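Chitin oligosaccharide binding protein NagB2 (Paenibacillus sp. FPU-7, PDB 7EHQ) probably captures chitin oligosaccharides outside the cell, as a solute-binding protein of a bacterial sugar uptake system. Local coordinates at residues K263-Q268 with K285-V290; D274-T279 with N353-M358; D292-F297 with A368-A373. All coordinates share one frame; numbering follows the deposited sequence.

Interaction 1: K263-Q268 with K285-V290; sequences KFYTGQ and KDKSTV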
# COMPACT_ATOMS: atom_id res chain seq x y z
N LYS A 263 4.56 -16.70 6.57
CA LYS A 263 4.00 -17.44 7.69
C LYS A 263 2.51 -17.70 7.47
O LYS A 263 2.01 -18.81 7.71
CB LYS A 263 4.25 -16.70 9.01
CG LYS A 263 3.58 -17.41 10.20
CD LYS A 263 4.13 -17.00 11.55
CE LYS A 263 5.58 -17.37 11.78
NZ LYS A 263 5.92 -17.13 13.23
N PHE A 264 1.78 -16.70 6.95
CA PHE A 264 0.39 -16.97 6.67
C PHE A 264 0.24 -17.93 5.49
O PHE A 264 -0.52 -18.91 5.56
CB PHE A 264 -0.35 -15.66 6.38
CG PHE A 264 -1.72 -15.89 5.88
CD1 PHE A 264 -2.70 -16.31 6.76
CD2 PHE A 264 -2.00 -15.78 4.51
CE1 PHE A 264 -3.98 -16.57 6.33
CE2 PHE A 264 -3.29 -16.03 4.06
CZ PHE A 264 -4.28 -16.42 4.96
N TYR A 265 0.89 -17.66 4.36
CA TYR A 265 0.49 -18.46 3.21
C TYR A 265 1.18 -19.83 3.18
O TYR A 265 0.85 -20.63 2.31
CB TYR A 265 0.63 -17.67 1.89
CG TYR A 265 2.00 -17.22 1.48
CD1 TYR A 265 3.03 -18.14 1.18
CD2 TYR A 265 2.28 -15.89 1.37
CE1 TYR A 265 4.28 -17.68 0.82
CE2 TYR A 265 3.52 -15.43 1.00
CZ TYR A 265 4.52 -16.34 0.73
OH TYR A 265 5.74 -15.86 0.35
N THR A 266 2.01 -20.13 4.16
CA THR A 266 2.47 -21.51 4.34
C THR A 266 1.64 -22.23 5.41
O THR A 266 2.01 -23.33 5.85
CB THR A 266 3.97 -21.54 4.68
OG1 THR A 266 4.26 -20.84 5.88
CG2 THR A 266 4.84 -20.98 3.51
N GLY A 267 0.52 -21.64 5.84
CA GLY A 267 -0.37 -22.29 6.78
C GLY A 267 0.06 -22.26 8.23
O GLY A 267 -0.44 -23.07 9.04
N GLN A 268 0.93 -21.33 8.61
CA GLN A 268 1.52 -21.34 9.95
C GLN A 268 0.93 -20.27 10.87
O GLN A 268 1.44 -20.08 11.98
CB GLN A 268 3.03 -21.15 9.85
CG GLN A 268 3.75 -22.34 9.23
CD GLN A 268 3.82 -23.46 10.23
OE1 GLN A 268 3.07 -24.42 10.13
NE2 GLN A 268 4.72 -23.35 11.20
N LYS A 285 1.60 -20.57 -6.67
CA LYS A 285 1.60 -22.04 -6.65
C LYS A 285 2.82 -22.61 -5.95
O LYS A 285 2.69 -23.56 -5.18
CB LYS A 285 1.51 -22.61 -8.05
CG LYS A 285 0.18 -22.44 -8.75
CD LYS A 285 0.34 -23.00 -10.15
CE LYS A 285 0.52 -24.52 -10.18
NZ LYS A 285 -0.66 -25.29 -9.75
N ASP A 286 4.00 -22.06 -6.21
CA ASP A 286 5.22 -22.63 -5.66
C ASP A 286 5.41 -22.38 -4.18
O ASP A 286 6.18 -23.10 -3.55
CB ASP A 286 6.45 -22.11 -6.39
CG ASP A 286 6.87 -23.00 -7.54
OD1 ASP A 286 6.22 -24.07 -7.73
OD2 ASP A 286 7.86 -22.66 -8.22
N LYS A 287 4.77 -21.37 -3.60
CA LYS A 287 5.06 -21.01 -2.22
C LYS A 287 3.88 -21.21 -1.28
O LYS A 287 4.11 -21.56 -0.13
CB LYS A 287 5.51 -19.55 -2.13
CG LYS A 287 6.92 -19.28 -2.62
CD LYS A 287 7.20 -17.79 -2.54
CE LYS A 287 8.61 -17.46 -2.93
NZ LYS A 287 9.52 -17.41 -1.74
N SER A 288 2.65 -21.04 -1.75
CA SER A 288 1.47 -21.09 -0.90
C SER A 288 0.98 -22.52 -0.71
O SER A 288 0.84 -23.28 -1.69
CB SER A 288 0.35 -20.23 -1.50
OG SER A 288 -0.81 -20.35 -0.73
N THR A 289 0.68 -22.88 0.53
CA THR A 289 0.06 -24.15 0.86
C THR A 289 -1.43 -24.02 1.18
O THR A 289 -2.06 -25.02 1.53
CB THR A 289 0.79 -24.80 2.04
OG1 THR A 289 0.69 -23.95 3.19
CG2 THR A 289 2.25 -25.02 1.72
N VAL A 290 -1.99 -22.82 1.06
CA VAL A 290 -3.33 -22.51 1.58
C VAL A 290 -4.33 -22.18 0.49
O VAL A 290 -5.49 -21.86 0.81
CB VAL A 290 -3.26 -21.35 2.61
CG1 VAL A 290 -2.46 -21.75 3.83
CG2 VAL A 290 -2.65 -20.10 1.98
O HOH W 1 8.61 -15.87 0.63
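Tyr-265, the last residue of helix 257-265, presents its carbonyl to the loop at Ser-288 to Val-290. Thr-289 N donates to Tyr-265 O at 2.9 Å. Thr-289 OG1 gives the same oxygen a second, weak bond. Ser-288 CA approaches this oxygen too, as a CA-H...O contact. The tight part lies here. Val-290, a buried residue, straddles the helix end: CG2 meets Tyr-265 CA at 3.7 Å, and CG1 lies 3.6 Å from Gly-267 N. Gly-267 has positive phi and is the C-prime residue of a Schellman motif that closes the helix. Ser-288 OG accepts from Val-290 N in an ST turn and also bonds to Ile-282 O.

The side at Lys-287 is more open to solvent, and water takes part in it. The Tyr-265 ring slants across this partly exposed lysine, with CE1 3.7 Å from Lys-287 CB. Its CG sits between the backbone N and carbonyl carbon (chi1 63°), which swings the ring over to Lys-287. A water whose O lies 2.9 Å from Tyr-265 OH donates to that hydroxyl and accepts from Lys-287 NZ, which is salt-bridged to Asp-41. Without its ring, as with an alanine at Tyr-265, the contact would probably have a gap beside Lys-287 CB and a water short of its hydroxyl partner. The chemistry therefore implies two kinds of hold: direct backbone bonding at the helix end, and apolar contact with a water link at the ring.

Interaction 2: D274-T279 with N353-M358; sequences DGSWAT and NRVPSM. With NAG (2-acetamido-2-deoxy-beta-D-glucopyranose), chain B; NAG (2-acetamido-2-deoxy-beta-D-glucopyranose), chain C.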
# COMPACT_ATOMS: atom_id res chain seq x y z
N ASP A 274 -3.02 -7.17 5.20
CA ASP A 274 -2.10 -6.82 4.12
C ASP A 274 -2.87 -6.14 3.01
O ASP A 274 -4.10 -6.18 2.96
CB ASP A 274 -1.33 -8.04 3.56
CG ASP A 274 0.09 -7.72 3.15
OD1 ASP A 274 0.38 -6.55 2.77
OD2 ASP A 274 0.97 -8.65 3.20
N GLY A 275 -2.12 -5.44 2.16
CA GLY A 275 -2.72 -4.84 0.98
C GLY A 275 -2.98 -5.84 -0.14
O GLY A 275 -2.43 -6.94 -0.18
N SER A 276 -3.83 -5.43 -1.09
CA SER A 276 -4.27 -6.33 -2.16
C SER A 276 -3.16 -6.64 -3.17
O SER A 276 -3.34 -7.53 -4.00
CB SER A 276 -5.49 -5.77 -2.88
OG SER A 276 -5.30 -4.41 -3.26
N TRP A 277 -2.04 -5.91 -3.15
CA TRP A 277 -0.85 -6.32 -3.89
C TRP A 277 -0.28 -7.62 -3.38
O TRP A 277 0.62 -8.19 -4.04
CB TRP A 277 0.25 -5.27 -3.77
CG TRP A 277 0.62 -4.95 -2.33
CD1 TRP A 277 1.49 -5.65 -1.53
CD2 TRP A 277 0.09 -3.89 -1.54
NE1 TRP A 277 1.54 -5.04 -0.26
CE2 TRP A 277 0.68 -3.97 -0.26
CE3 TRP A 277 -0.83 -2.87 -1.78
CZ2 TRP A 277 0.40 -3.07 0.75
CZ3 TRP A 277 -1.12 -1.97 -0.75
CH2 TRP A 277 -0.51 -2.09 0.50
N ALA A 278 -0.71 -8.08 -2.21
CA ALA A 278 -0.18 -9.30 -1.61
C ALA A 278 -0.93 -10.54 -2.08
O ALA A 278 -0.45 -11.65 -1.85
CB ALA A 278 -0.24 -9.20 -0.08
N THR A 279 -2.09 -10.37 -2.72
CA THR A 279 -2.88 -11.52 -3.14
C THR A 279 -2.05 -12.46 -4.01
O THR A 279 -2.22 -13.68 -3.93
CB THR A 279 -4.12 -11.05 -3.91
OG1 THR A 279 -4.85 -10.10 -3.10
CG2 THR A 279 -5.01 -12.22 -4.24
N ASN A 353 -3.56 -10.09 -9.72
CA ASN A 353 -4.52 -9.72 -8.70
C ASN A 353 -4.34 -8.28 -8.28
O ASN A 353 -4.40 -7.95 -7.10
CB ASN A 353 -4.43 -10.65 -7.48
CG ASN A 353 -4.52 -12.11 -7.88
OD1 ASN A 353 -5.61 -12.64 -8.13
ND2 ASN A 353 -3.37 -12.79 -7.90
N ARG A 354 -4.10 -7.40 -9.24
CA ARG A 354 -3.90 -5.99 -8.95
C ARG A 354 -5.12 -5.20 -9.40
O ARG A 354 -5.45 -5.17 -10.60
CB ARG A 354 -2.58 -5.50 -9.55
CG ARG A 354 -1.43 -5.87 -8.57
CD ARG A 354 -0.07 -5.83 -9.16
NE ARG A 354 0.64 -4.55 -9.08
CZ ARG A 354 1.52 -4.24 -8.14
NH1 ARG A 354 1.78 -5.09 -7.17
NH2 ARG A 354 2.14 -3.07 -8.18
N VAL A 355 -5.78 -4.57 -8.44
CA VAL A 355 -7.01 -3.82 -8.68
C VAL A 355 -6.75 -2.73 -9.71
O VAL A 355 -5.80 -1.94 -9.55
CB VAL A 355 -7.50 -3.21 -7.34
CG1 VAL A 355 -8.56 -2.15 -7.59
CG2 VAL A 355 -8.00 -4.33 -6.43
N PRO A 356 -7.55 -2.64 -10.78
CA PRO A 356 -7.32 -1.61 -11.80
C PRO A 356 -7.34 -0.19 -11.26
O PRO A 356 -8.08 0.16 -10.33
CB PRO A 356 -8.50 -1.82 -12.78
CG PRO A 356 -8.76 -3.30 -12.66
CD PRO A 356 -8.64 -3.55 -11.14
N SER A 357 -6.49 0.64 -11.88
CA SER A 357 -6.55 2.07 -11.70
C SER A 357 -7.36 2.74 -12.80
O SER A 357 -7.78 3.90 -12.65
CB SER A 357 -5.15 2.67 -11.69
OG SER A 357 -4.48 2.39 -12.88
N MET A 358 -7.57 2.04 -13.90
CA MET A 358 -8.31 2.61 -15.02
C MET A 358 -9.73 2.05 -15.06
O MET A 358 -9.97 0.91 -14.66
CB MET A 358 -7.57 2.26 -16.32
CG MET A 358 -6.33 3.09 -16.52
SD MET A 358 -5.41 2.64 -18.00
CE MET A 358 -6.56 3.21 -19.26
C1 NAG B . 3.51 -2.34 -4.21
C2 NAG B . 2.24 -1.49 -4.08
C3 NAG B . 2.47 -0.44 -3.00
C4 NAG B . 2.95 -1.09 -1.70
C5 NAG B . 4.12 -2.05 -2.00
C6 NAG B . 4.56 -2.84 -0.80
C7 NAG B . 0.73 -1.15 -5.96
C8 NAG B . 0.45 -0.38 -7.22
N2 NAG B . 1.86 -0.86 -5.33
O1 NAG B . 3.46 -3.24 -5.25
O3 NAG B . 1.26 0.27 -2.79
O4 NAG B . 3.50 -0.08 -0.86
O5 NAG B . 3.75 -3.00 -2.97
O6 NAG B . 5.69 -3.61 -1.18
O7 NAG B . -0.05 -2.01 -5.53
C1 NAG C . 2.69 0.26 0.25
C2 NAG C . 3.53 1.22 1.09
C3 NAG C . 2.71 1.76 2.26
C4 NAG C . 1.44 2.42 1.72
C5 NAG C . 0.66 1.40 0.89
C6 NAG C . -0.60 1.97 0.28
C7 NAG C . 5.95 0.96 1.24
C8 NAG C . 7.10 0.16 1.80
N2 NAG C . 4.72 0.53 1.56
O3 NAG C . 3.47 2.75 2.95
O4 NAG C . 0.62 2.79 2.82
O5 NAG C . 1.48 0.95 -0.19
O6 NAG C . -0.31 3.03 -0.61
O7 NAG C . 6.12 1.92 0.49
O HOH W 2 -4.35 -5.06 -5.79
O HOH W 3 1.05 -8.06 -6.73
O HOH W 4 -6.17 -8.73 -4.74
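The sugar-binding cleft is lined here by Trp-277 and Arg-354, which meet just after strand 271-275 and helix 342-352. Trp-277 CB lies 3.7 Å from Arg-354 NH1, and both side chains also touch the chain B sugar. The chain B NAG lies over one indole face, its C4 above the ring centre and 3.8 Å from the plane. Gly-275 CA backs the opposite face. The indole also reaches the next sugar, with Trp-277 CH2 3.7 Å from O5 of the chain C NAG. Trp-277 NE1 is hydrogen-bonded to Tyr-257.

Arg-354 forks onto one oxygen. NH1 and NH2 each donate to O1 of the chain B NAG at 3.2 Å, with O1 at the guanidinium edge. A bend at chi3 (90°) turns the group to the sugar. The acetamido O7 sits over one guanidinium face, and NH2 is also salt-bridged to Glu-144. A water couples Trp-277 O to Arg-354 NH1.

Further from the sugar, Thr-279 and Asn-353 cross at about a right angle, their CB atoms 3.6 Å apart. A water bridges Ser-276 OG, Asn-353 O and Val-355 N. Ser-276 OG is also hydrogen-bonded to Val-148 N of strand 138-154. An aromatic platform under a pyranose, with polar groups at the sugar's rim, is typical of carbohydrate-binding sites.

Interaction 3: D292-F297 with A368-A373; sequences DNVGYF and APLTKA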
# COMPACT_ATOMS: atom_id res chain seq x y z
N ASP A 292 -6.44 -23.46 -1.31
CA ASP A 292 -7.80 -23.99 -1.26
C ASP A 292 -8.56 -23.54 -0.03
O ASP A 292 -9.73 -23.92 0.13
CB ASP A 292 -7.77 -25.52 -1.32
CG ASP A 292 -7.28 -26.04 -2.67
OD1 ASP A 292 -7.27 -25.26 -3.65
OD2 ASP A 292 -6.89 -27.23 -2.74
N ASN A 293 -7.95 -22.73 0.85
CA ASN A 293 -8.51 -22.45 2.18
C ASN A 293 -8.31 -21.01 2.61
O ASN A 293 -8.06 -20.76 3.78
CB ASN A 293 -7.87 -23.33 3.25
CG ASN A 293 -8.14 -24.78 3.05
OD1 ASN A 293 -7.24 -25.61 3.12
ND2 ASN A 293 -9.40 -25.11 2.80
N VAL A 294 -8.39 -20.04 1.69
CA VAL A 294 -8.12 -18.64 2.04
C VAL A 294 -9.39 -17.81 1.81
O VAL A 294 -10.01 -17.91 0.74
CB VAL A 294 -6.95 -18.04 1.23
CG1 VAL A 294 -6.53 -16.70 1.80
CG2 VAL A 294 -5.81 -18.95 1.24
N GLY A 295 -9.75 -17.02 2.80
CA GLY A 295 -10.82 -16.06 2.65
C GLY A 295 -10.36 -14.66 3.01
O GLY A 295 -9.16 -14.40 3.18
N TYR A 296 -11.30 -13.72 3.10
CA TYR A 296 -10.94 -12.33 3.30
C TYR A 296 -12.08 -11.64 4.03
O TYR A 296 -13.25 -11.92 3.75
CB TYR A 296 -10.68 -11.66 1.95
CG TYR A 296 -10.08 -10.27 1.95
CD1 TYR A 296 -8.73 -10.08 2.04
CD2 TYR A 296 -10.90 -9.16 1.76
CE1 TYR A 296 -8.16 -8.81 1.96
CE2 TYR A 296 -10.36 -7.91 1.70
CZ TYR A 296 -9.01 -7.72 1.79
OH TYR A 296 -8.46 -6.44 1.68
N PHE A 297 -11.73 -10.76 4.94
CA PHE A 297 -12.74 -9.92 5.58
C PHE A 297 -12.15 -8.55 5.87
O PHE A 297 -10.97 -8.42 6.19
CB PHE A 297 -13.33 -10.58 6.84
CG PHE A 297 -12.32 -10.91 7.94
CD1 PHE A 297 -11.74 -12.19 8.02
CD2 PHE A 297 -12.03 -9.99 8.94
CE1 PHE A 297 -10.86 -12.51 9.04
CE2 PHE A 297 -11.17 -10.28 9.98
CZ PHE A 297 -10.56 -11.58 10.03
N ALA A 368 -10.63 -16.60 -8.78
CA ALA A 368 -10.60 -17.44 -7.59
C ALA A 368 -11.55 -16.89 -6.52
O ALA A 368 -11.85 -15.69 -6.50
CB ALA A 368 -9.19 -17.53 -7.04
N PRO A 369 -12.05 -17.75 -5.63
CA PRO A 369 -12.89 -17.25 -4.52
C PRO A 369 -12.30 -16.05 -3.81
O PRO A 369 -13.02 -15.08 -3.54
CB PRO A 369 -12.98 -18.48 -3.61
CG PRO A 369 -13.03 -19.60 -4.59
CD PRO A 369 -11.97 -19.22 -5.61
N LEU A 370 -11.00 -16.09 -3.51
CA LEU A 370 -10.33 -14.96 -2.86
C LEU A 370 -10.57 -13.66 -3.62
O LEU A 370 -10.93 -12.63 -3.03
CB LEU A 370 -8.83 -15.23 -2.75
CG LEU A 370 -8.08 -14.19 -1.91
CD1 LEU A 370 -8.75 -14.04 -0.56
CD2 LEU A 370 -6.60 -14.50 -1.77
N THR A 371 -10.45 -13.72 -4.95
CA THR A 371 -10.60 -12.56 -5.79
C THR A 371 -12.02 -12.01 -5.60
O THR A 371 -12.26 -10.81 -5.45
CB THR A 371 -10.44 -13.01 -7.23
OG1 THR A 371 -9.23 -13.73 -7.35
CG2 THR A 371 -10.12 -11.72 -8.09
N LYS A 372 -13.01 -12.93 -5.58
CA LYS A 372 -14.41 -12.54 -5.39
C LYS A 372 -14.62 -11.88 -4.03
O LYS A 372 -15.41 -10.93 -3.90
CB LYS A 372 -15.32 -13.77 -5.53
CG LYS A 372 -15.51 -14.25 -6.98
CD LYS A 372 -16.55 -15.36 -7.07
CE LYS A 372 -16.39 -16.15 -8.36
NZ LYS A 372 -16.83 -15.36 -9.55
N ALA A 373 -13.91 -12.36 -3.02
CA ALA A 373 -14.09 -11.84 -1.66
C ALA A 373 -13.54 -10.43 -1.53
O ALA A 373 -14.15 -9.58 -0.87
CB ALA A 373 -13.41 -12.78 -0.65
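Leu-370 pushes its forked end against strand 294-297, into the hollow between Val-294 and Tyr-296. Its CD1 takes most of the contact. Leu-370 CD1 lies 3.8 Å from Gly-295 O, 4.0 Å from Tyr-296 CB and 4.2 Å from Val-294 CG1. CD2 touches the same valine methyl. The leucine CG stands anti to the backbone N (chi1 -172°), which carries both methyls across to the strand. Gly-295 adds no side chain to this side, and its carbonyl forms the floor under CD1.

One turn further along the helix, Ala-373 is a smaller bump. Its CB meets Tyr-296 CB at 3.9 Å, so the tyrosine stem rests against both Leu-370 and Ala-373. The axes of the short segments 294-297 and 369-373 run almost parallel, at 2°, and approach to 7.4 Å. The helix thus packs along strand 294-297, which pairs antiparallel with strand 138-154 in the mixed sheet.

The tyrosine ring continues past the alanine and packs on Ile-374 and Ala-377 of helix 369-380. It also meets Tyr-152 edge-to-face. Leu-370 in turn touches Tyr-152 and Leu-283.

Interaction 2 lies nearest the middle of the chain, its centre about 9 Å from the chain centre, and includes part of the sugar site. Interactions 1 and 3 lie farther out, about 21 and 19 Å away. Interaction 1 closes before interaction 3 opens, while interaction 2 crosses both along the sequence. Helix 257-265 leads directly into strand 271-275. Interactions 2 and 3 both reach the mixed sheet, with centres about 14 Å apart. They touch where Thr-279 packs on Leu-370. Interactions 1 and 3, also about 14 Å apart, touch where Phe-264 packs on Val-294. Interactions 1 and 2, about 19 Å apart, do not touch. Interaction 3 therefore lies between the helix end and the sugar site.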